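Local structure of aminopeptidase N (Francisella tularensis subsp. tularensis, 5DLL) at residues 168-173 against 198-203; 366-371 against 389-394. The protein is a zinc-dependent M1-family aminopeptidase that releases N-terminal amino acids, preferably alanine, from peptides and probably takes part in degrading intracellular peptides. All coordinates share one frame; numbering follows the deposited sequence.

Overall arrangement
Contact 1 (168-173 against 198-203) joins two strands in the N-terminal part of the chain; contact 2 (366-371 against 389-394) joins the end of one helix to the start of another in the peptidase M1 domain. In series along the chain, they have centres 35 Å apart and nearest atoms about 11 Å apart. Contact 1 comes closer to the zinc ion held by His309, His313 and Glu332 than contact 2 does. From contact 1, the side chain of Leu198 lies about 9 Å from the metal and about 6 Å from that of His313. From contact 2, the side chain of Thr389 lies about 13 Å from the zinc and about 10 Å from that of Glu332.

Contact 1. Residues 168-173 against 198-203; sequences LSNGDK and LFALVA
Asn170 lays its side-chain amide against the backbone of Leu198 to Ala200, its oxygen facing one peptide N-H and its nitrogen the carbonyl two residues earlier. OD1 of Asn170 accepts from Ala200 N at 3.2 Å, an almost straight bond (175° at the hydrogen) that arrives in the plane of the amide on a lone pair. ND2 of Asn170 makes a weak, bent bond to Leu198 O; its stronger partner is the carbonyl oxygen of Lys278. The bonds to Ala200 N and Lys278 O hold the turn of the amide, with the weak one to Leu198 O added. With CG anti to the carbonyl carbon (chi1 -42°), the amide reaches this backbone. One residue earlier, Ser169 has OG anti to the backbone N, which points the hydroxyl at Ala200 O; it donates there at 2.8 Å, meeting the oxygen almost end-on. The ring of Phe199 lies beside both polar groups, with its CD2 3.6 Å from Asn170 OD1 and its CE2 3.8 Å from Ser169 OG, obliquely in each case. Beyond Ser169 the link becomes regular antiparallel sheet: Leu168 and Val202 form a hydrogen-bonded pair, with Leu168 N to Val202 O at 2.7 Å and Val202 N to Leu168 O at 3.1 Å. Leu168 O also receives a CA-H...O contact from Leu201 CA. Thus side-chain amide and hydroxyl continue the bonding past the last regular backbone pair. Strand 166-169 is an outer strand of a four-stranded antiparallel sheet, with 201-204 next to it and 128-131 beyond. Leu168 and Val202 share one face, where strand 261-267 covers them through Val265; Ser169 and Leu201 lie on the other, against Ile157 of strand 150-160, where Phe199 also touches Val155.

Contact 2. Residues 366-371 against 389-394; sequences AEDASP and TVTVYN
Glu367 reaches from the last turn of helix 349-369 to the first turn of helix 390-423 and puts one carboxylate oxygen, OE1, between two donors of Thr391. Thr391 OG1 donates to Glu367 OE1 at 2.6 Å, coming from the anti side and 35° out of the carboxylate plane. Thr391 N donates to the same Glu367 OE1 at 3.1 Å, nearly in line with its C-O bond and with 152° at the hydrogen. CG of Glu367 is anti to the backbone N (chi1 -173°) and the chain stays extended beyond it, which carries the carboxylate across to the other helix. Its second oxygen, OE2, lies 3.4 Å from Thr389 CG2, the side chains of Glu367 and Thr389 crossing at about a right angle. Val390 CG2 also lies near Glu367 OE1, 3.3 Å away. Thr391 OG1 stands anti to its own carbonyl carbon, beside the N-H that shares its acceptor; it also accepts from Gln364 NE2, and that amide nitrogen bonds Asp368 OD2 as well. Thr389 turns its hydroxyl back to the helix, where OG1 accepts a weak capping bond from Val392 N at 3.3 Å while bonding His374 NE2. Ser370 OG donates to Glu367 O at 2.7 Å as the first helix ends. The carboxylate thus sits at the amino end of helix 390-423, where the first-turn N-H of Thr391 and the helix dipole would be expected to favour its negative charge. Thr389 is the N-cap of helix 390-423, and a carboxylate from a neighbouring helix takes the N-H of Thr391 in the same first turn, joining two helices of the peptidase M1 domain.

Contact 1. Residues 168-173 against 198-203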
ATOM      1  N   LEU A 168      20.547  -3.017  19.745  1.00 43.35           N
ATOM      2  CA  LEU A 168      20.612  -2.200  18.538  1.00 41.32           C
ATOM      3  C   LEU A 168      19.903  -0.862  18.692  1.00 39.49           C
ATOM      4  O   LEU A 168      18.986  -0.719  19.497  1.00 35.66           O
ATOM      5  CB  LEU A 168      19.979  -2.949  17.366  1.00 42.96           C
ATOM      6  CG  LEU A 168      20.345  -4.423  17.189  1.00 46.17           C
ATOM      7  CD1 LEU A 168      19.631  -4.975  15.966  1.00 48.87           C
ATOM      8  CD2 LEU A 168      21.850  -4.616  17.077  1.00 45.98           C
ATOM      9  N   SER A 169      20.349   0.110  17.899  1.00 38.29           N
ATOM     10  CA  SER A 169      19.675   1.394  17.751  1.00 36.23           C
ATOM     11  C   SER A 169      20.139   2.034  16.447  1.00 35.73           C
ATOM     12  O   SER A 169      20.804   1.383  15.647  1.00 39.03           O
ATOM     13  CB  SER A 169      19.952   2.312  18.946  1.00 37.47           C
ATOM     14  OG  SER A 169      19.133   3.472  18.883  1.00 36.46           O
ATOM     15  N   ASN A 170      19.807   3.306  16.237  1.00 38.98           N
ATOM     16  CA  ASN A 170      20.060   3.964  14.948  1.00 41.11           C
ATOM     17  C   ASN A 170      21.530   4.326  14.720  1.00 41.29           C
ATOM     18  O   ASN A 170      22.209   4.812  15.631  1.00 49.55           O
ATOM     19  CB  ASN A 170      19.215   5.236  14.799  1.00 37.44           C
ATOM     20  CG  ASN A 170      17.801   5.056  15.284  1.00 34.10           C
ATOM     21  OD1 ASN A 170      17.518   5.241  16.463  1.00 38.59           O
ATOM     22  ND2 ASN A 170      16.905   4.700  14.381  1.00 37.16           N
ATOM     23  N   GLY A 171      21.995   4.105  13.489  1.00 39.76           N
ATOM     24  CA  GLY A 171      23.332   4.502  13.061  1.00 37.89           C
ATOM     25  C   GLY A 171      24.368   3.400  13.185  1.00 37.28           C
ATOM     26  O   GLY A 171      24.065   2.217  13.010  1.00 32.88           O
ATOM     27  N   ASP A 172      25.599   3.798  13.488  1.00 39.47           N
ATOM     28  CA  ASP A 172      26.728   2.874  13.537  1.00 44.54           C
ATOM     29  C   ASP A 172      27.178   2.660  14.980  1.00 41.55           C
ATOM     30  O   ASP A 172      27.191   3.595  15.780  1.00 40.22           O
ATOM     31  CB  ASP A 172      27.902   3.418  12.709  1.00 49.48           C
ATOM     32  CG  ASP A 172      27.497   3.823  11.295  1.00 51.46           C
ATOM     33  OD1 ASP A 172      26.914   2.986  10.575  1.00 55.30           O
ATOM     34  OD2 ASP A 172      27.774   4.979  10.895  1.00 51.74           O
ATOM     35  N   LYS A 173      27.556   1.426  15.295  1.00 40.08           N
ATOM     36  CA  LYS A 173      28.078   1.080  16.610  1.00 42.70           C
ATOM     37  C   LYS A 173      29.515   1.590  16.763  1.00 42.48           C
ATOM     38  O   LYS A 173      30.454   0.957  16.284  1.00 51.88           O
ATOM     39  CB  LYS A 173      28.022  -0.436  16.798  1.00 44.12           C
ATOM     40  CG  LYS A 173      28.427  -0.928  18.178  1.00 49.43           C
ATOM     41  CD  LYS A 173      28.841  -2.390  18.138  1.00 54.55           C
ATOM     42  CE  LYS A 173      27.662  -3.313  17.882  1.00 53.69           C
ATOM     43  NZ  LYS A 173      28.109  -4.574  17.230  1.00 64.71           N
ATOM     44  N   LEU A 198      11.373   8.527  14.206  1.00 34.70           N
ATOM     45  CA  LEU A 198      12.260   7.567  13.544  1.00 34.64           C
ATOM     46  C   LEU A 198      13.280   6.944  14.485  1.00 33.99           C
ATOM     47  O   LEU A 198      14.150   6.187  14.041  1.00 38.94           O
ATOM     48  CB  LEU A 198      13.016   8.253  12.411  1.00 32.70           C
ATOM     49  CG  LEU A 198      12.120   8.839  11.335  1.00 32.85           C
ATOM     50  CD1 LEU A 198      12.948   9.759  10.468  1.00 35.46           C
ATOM     51  CD2 LEU A 198      11.461   7.736  10.522  1.00 32.86           C
ATOM     52  N   PHE A 199      13.197   7.262  15.770  1.00 34.19           N
ATOM     53  CA  PHE A 199      14.070   6.632  16.744  1.00 34.80           C
ATOM     54  C   PHE A 199      13.603   5.194  16.963  1.00 36.19           C
ATOM     55  O   PHE A 199      12.395   4.929  17.024  1.00 41.18           O
ATOM     56  CB  PHE A 199      14.085   7.395  18.075  1.00 33.76           C
ATOM     57  CG  PHE A 199      14.735   6.627  19.183  1.00 33.54           C
ATOM     58  CD1 PHE A 199      13.992   5.747  19.961  1.00 34.41           C
ATOM     59  CD2 PHE A 199      16.092   6.737  19.413  1.00 32.93           C
ATOM     60  CE1 PHE A 199      14.592   5.004  20.961  1.00 33.92           C
ATOM     61  CE2 PHE A 199      16.699   5.997  20.416  1.00 33.96           C
ATOM     62  CZ  PHE A 199      15.949   5.131  21.189  1.00 33.86           C
ATOM     63  N   ALA A 200      14.562   4.276  17.080  1.00 33.65           N
ATOM     64  CA  ALA A 200      14.260   2.886  17.422  1.00 33.43           C
ATOM     65  C   ALA A 200      15.333   2.250  18.301  1.00 36.56           C
ATOM     66  O   ALA A 200      16.517   2.608  18.234  1.00 34.49           O
ATOM     67  CB  ALA A 200      14.057   2.058  16.163  1.00 33.55           C
ATOM     68  N   LEU A 201      14.889   1.302  19.122  1.00 38.44           N
ATOM     69  CA  LEU A 201      15.768   0.488  19.953  1.00 40.05           C
ATOM     70  C   LEU A 201      15.258  -0.946  19.933  1.00 40.34           C
ATOM     71  O   LEU A 201      14.051  -1.177  19.980  1.00 50.34           O
ATOM     72  CB  LEU A 201      15.787   1.020  21.388  1.00 43.09           C
ATOM     73  CG  LEU A 201      16.580   0.203  22.426  1.00 46.99           C
ATOM     74  CD1 LEU A 201      17.204   1.112  23.479  1.00 46.12           C
ATOM     75  CD2 LEU A 201      15.732  -0.881  23.089  1.00 47.78           C
ATOM     76  N   VAL A 202      16.178  -1.904  19.855  1.00 40.45           N
ATOM     77  CA  VAL A 202      15.841  -3.325  19.961  1.00 37.97           C
ATOM     78  C   VAL A 202      16.906  -4.058  20.769  1.00 38.05           C
ATOM     79  O   VAL A 202      18.102  -3.858  20.556  1.00 40.40           O
ATOM     80  CB  VAL A 202      15.735  -3.994  18.577  1.00 39.08           C
ATOM     81  CG1 VAL A 202      15.510  -5.497  18.724  1.00 43.21           C
ATOM     82  CG2 VAL A 202      14.633  -3.350  17.746  1.00 36.35           C
ATOM     83  N   ALA A 203      16.462  -4.913  21.685  1.00 41.18           N
ATOM     84  CA  ALA A 203      17.366  -5.742  22.480  1.00 43.29           C
ATOM     85  C   ALA A 203      16.770  -7.131  22.685  1.00 40.29           C
ATOM     86  O   ALA A 203      15.636  -7.259  23.151  1.00 36.93           O
ATOM     87  CB  ALA A 203      17.650  -5.085  23.820  1.00 49.19           C
TER

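Contact 2. Residues 366-371 against 389-394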
ATOM      1  N   ALA A 366     -14.011   5.925  -4.351  1.00 54.69           N
ATOM      2  CA  ALA A 366     -15.084   5.596  -3.403  1.00 56.37           C
ATOM      3  C   ALA A 366     -15.013   6.439  -2.130  1.00 63.49           C
ATOM      4  O   ALA A 366     -16.047   6.804  -1.565  1.00 65.16           O
ATOM      5  CB  ALA A 366     -15.055   4.113  -3.052  1.00 52.96           C
ATOM      6  N   GLU A 367     -13.792   6.735  -1.682  1.00 64.22           N
ATOM      7  CA  GLU A 367     -13.570   7.600  -0.522  1.00 55.02           C
ATOM      8  C   GLU A 367     -13.929   9.061  -0.814  1.00 55.62           C
ATOM      9  O   GLU A 367     -14.495   9.742   0.043  1.00 71.39           O
ATOM     10  CB  GLU A 367     -12.114   7.500  -0.062  1.00 55.46           C
ATOM     11  CG  GLU A 367     -11.814   8.232   1.239  1.00 60.47           C
ATOM     12  CD  GLU A 367     -10.464   7.854   1.821  1.00 60.54           C
ATOM     13  OE1 GLU A 367      -9.444   7.979   1.106  1.00 56.87           O
ATOM     14  OE2 GLU A 367     -10.425   7.436   2.995  1.00 64.32           O
ATOM     15  N   ASP A 368     -13.602   9.537  -2.015  1.00 52.95           N
ATOM     16  CA  ASP A 368     -13.928  10.908  -2.419  1.00 56.65           C
ATOM     17  C   ASP A 368     -15.421  11.091  -2.726  1.00 66.22           C
ATOM     18  O   ASP A 368     -15.906  12.224  -2.772  1.00 79.30           O
ATOM     19  CB  ASP A 368     -13.082  11.346  -3.626  1.00 60.08           C
ATOM     20  CG  ASP A 368     -11.735  11.959  -3.229  1.00 64.61           C
ATOM     21  OD1 ASP A 368     -11.504  12.253  -2.030  1.00 75.33           O
ATOM     22  OD2 ASP A 368     -10.903  12.158  -4.141  1.00 56.03           O
ATOM     23  N   ALA A 369     -16.136   9.986  -2.945  1.00 69.82           N
ATOM     24  CA  ALA A 369     -17.598  10.007  -3.113  1.00 64.60           C
ATOM     25  C   ALA A 369     -18.336   9.965  -1.770  1.00 66.17           C
ATOM     26  O   ALA A 369     -19.517  10.309  -1.698  1.00 64.99           O
ATOM     27  CB  ALA A 369     -18.038   8.837  -3.980  1.00 61.63           C
ATOM     28  N   SER A 370     -17.631   9.545  -0.719  1.00 67.61           N
ATOM     29  CA  SER A 370     -18.222   9.336   0.604  1.00 67.02           C
ATOM     30  C   SER A 370     -18.273  10.629   1.436  1.00 69.50           C
ATOM     31  O   SER A 370     -17.695  11.650   1.046  1.00 58.81           O
ATOM     32  CB  SER A 370     -17.436   8.246   1.360  1.00 64.83           C
ATOM     33  OG  SER A 370     -16.195   8.723   1.867  1.00 54.50           O
ATOM     34  N   PRO A 371     -18.981  10.587   2.586  1.00 71.14           N
ATOM     35  CA  PRO A 371     -18.918  11.668   3.578  1.00 71.63           C
ATOM     36  C   PRO A 371     -17.526  11.863   4.186  1.00 72.13           C
ATOM     37  O   PRO A 371     -17.237  12.936   4.716  1.00 69.28           O
ATOM     38  CB  PRO A 371     -19.897  11.209   4.666  1.00 69.20           C
ATOM     39  CG  PRO A 371     -20.837  10.288   3.974  1.00 71.08           C
ATOM     40  CD  PRO A 371     -20.018   9.594   2.928  1.00 69.42           C
ATOM     41  N   THR A 389      -5.101   7.075   4.927  1.00 40.77           N
ATOM     42  CA  THR A 389      -6.145   6.800   3.940  1.00 41.16           C
ATOM     43  C   THR A 389      -5.551   6.690   2.547  1.00 41.76           C
ATOM     44  O   THR A 389      -4.462   7.208   2.285  1.00 46.73           O
ATOM     45  CB  THR A 389      -7.185   7.934   3.904  1.00 44.32           C
ATOM     46  OG1 THR A 389      -6.528   9.181   3.642  1.00 48.45           O
ATOM     47  CG2 THR A 389      -7.925   8.030   5.223  1.00 42.91           C
ATOM     48  N   VAL A 390      -6.278   6.022   1.653  1.00 40.20           N
ATOM     49  CA  VAL A 390      -5.862   5.899   0.251  1.00 37.81           C
ATOM     50  C   VAL A 390      -5.767   7.254  -0.459  1.00 38.20           C
ATOM     51  O   VAL A 390      -4.913   7.451  -1.319  1.00 39.11           O
ATOM     52  CB  VAL A 390      -6.767   4.932  -0.552  1.00 39.53           C
ATOM     53  CG1 VAL A 390      -6.626   3.516  -0.017  1.00 43.50           C
ATOM     54  CG2 VAL A 390      -8.227   5.365  -0.525  1.00 41.70           C
ATOM     55  N   THR A 391      -6.631   8.193  -0.092  1.00 42.28           N
ATOM     56  CA  THR A 391      -6.512   9.566  -0.573  1.00 41.35           C
ATOM     57  C   THR A 391      -5.124  10.148  -0.269  1.00 41.60           C
ATOM     58  O   THR A 391      -4.443  10.631  -1.167  1.00 49.45           O
ATOM     59  CB  THR A 391      -7.593  10.466   0.054  1.00 41.71           C
ATOM     60  OG1 THR A 391      -8.887  10.055  -0.412  1.00 39.05           O
ATOM     61  CG2 THR A 391      -7.361  11.938  -0.298  1.00 39.14           C
ATOM     62  N   VAL A 392      -4.707  10.093   0.992  1.00 39.57           N
ATOM     63  CA  VAL A 392      -3.449  10.715   1.413  1.00 42.16           C
ATOM     64  C   VAL A 392      -2.221   9.985   0.838  1.00 47.01           C
ATOM     65  O   VAL A 392      -1.268  10.625   0.399  1.00 41.94           O
ATOM     66  CB  VAL A 392      -3.349  10.790   2.956  1.00 43.20           C
ATOM     67  CG1 VAL A 392      -1.971  11.263   3.408  1.00 47.96           C
ATOM     68  CG2 VAL A 392      -4.423  11.711   3.516  1.00 48.00           C
ATOM     69  N   TYR A 393      -2.256   8.653   0.834  1.00 47.85           N
ATOM     70  CA  TYR A 393      -1.108   7.848   0.404  1.00 48.54           C
ATOM     71  C   TYR A 393      -1.079   7.630  -1.108  1.00 47.23           C
ATOM     72  O   TYR A 393      -0.107   7.989  -1.781  1.00 43.18           O
ATOM     73  CB  TYR A 393      -1.120   6.486   1.109  1.00 53.59           C
ATOM     74  CG  TYR A 393      -0.612   6.521   2.533  1.00 63.64           C
ATOM     75  CD1 TYR A 393      -1.161   7.397   3.473  1.00 65.76           C
ATOM     76  CD2 TYR A 393       0.414   5.671   2.949  1.00 60.48           C
ATOM     77  CE1 TYR A 393      -0.698   7.432   4.777  1.00 61.72           C
ATOM     78  CE2 TYR A 393       0.879   5.696   4.255  1.00 66.28           C
ATOM     79  CZ  TYR A 393       0.319   6.576   5.165  1.00 59.72           C
ATOM     80  OH  TYR A 393       0.777   6.608   6.461  1.00 64.20           O
ATOM     81  N   ASN A 394      -2.152   7.040  -1.628  1.00 40.12           N
ATOM     82  CA  ASN A 394      -2.186   6.572  -3.010  1.00 42.17           C
ATOM     83  C   ASN A 394      -2.505   7.675  -4.021  1.00 41.79           C
ATOM     84  O   ASN A 394      -1.875   7.733  -5.077  1.00 50.51           O
ATOM     85  CB  ASN A 394      -3.150   5.390  -3.147  1.00 42.58           C
ATOM     86  CG  ASN A 394      -2.832   4.265  -2.173  1.00 39.32           C
ATOM     87  OD1 ASN A 394      -3.466   4.135  -1.130  1.00 44.98           O
ATOM     88  ND2 ASN A 394      -1.832   3.461  -2.498  1.00 38.34           N
TER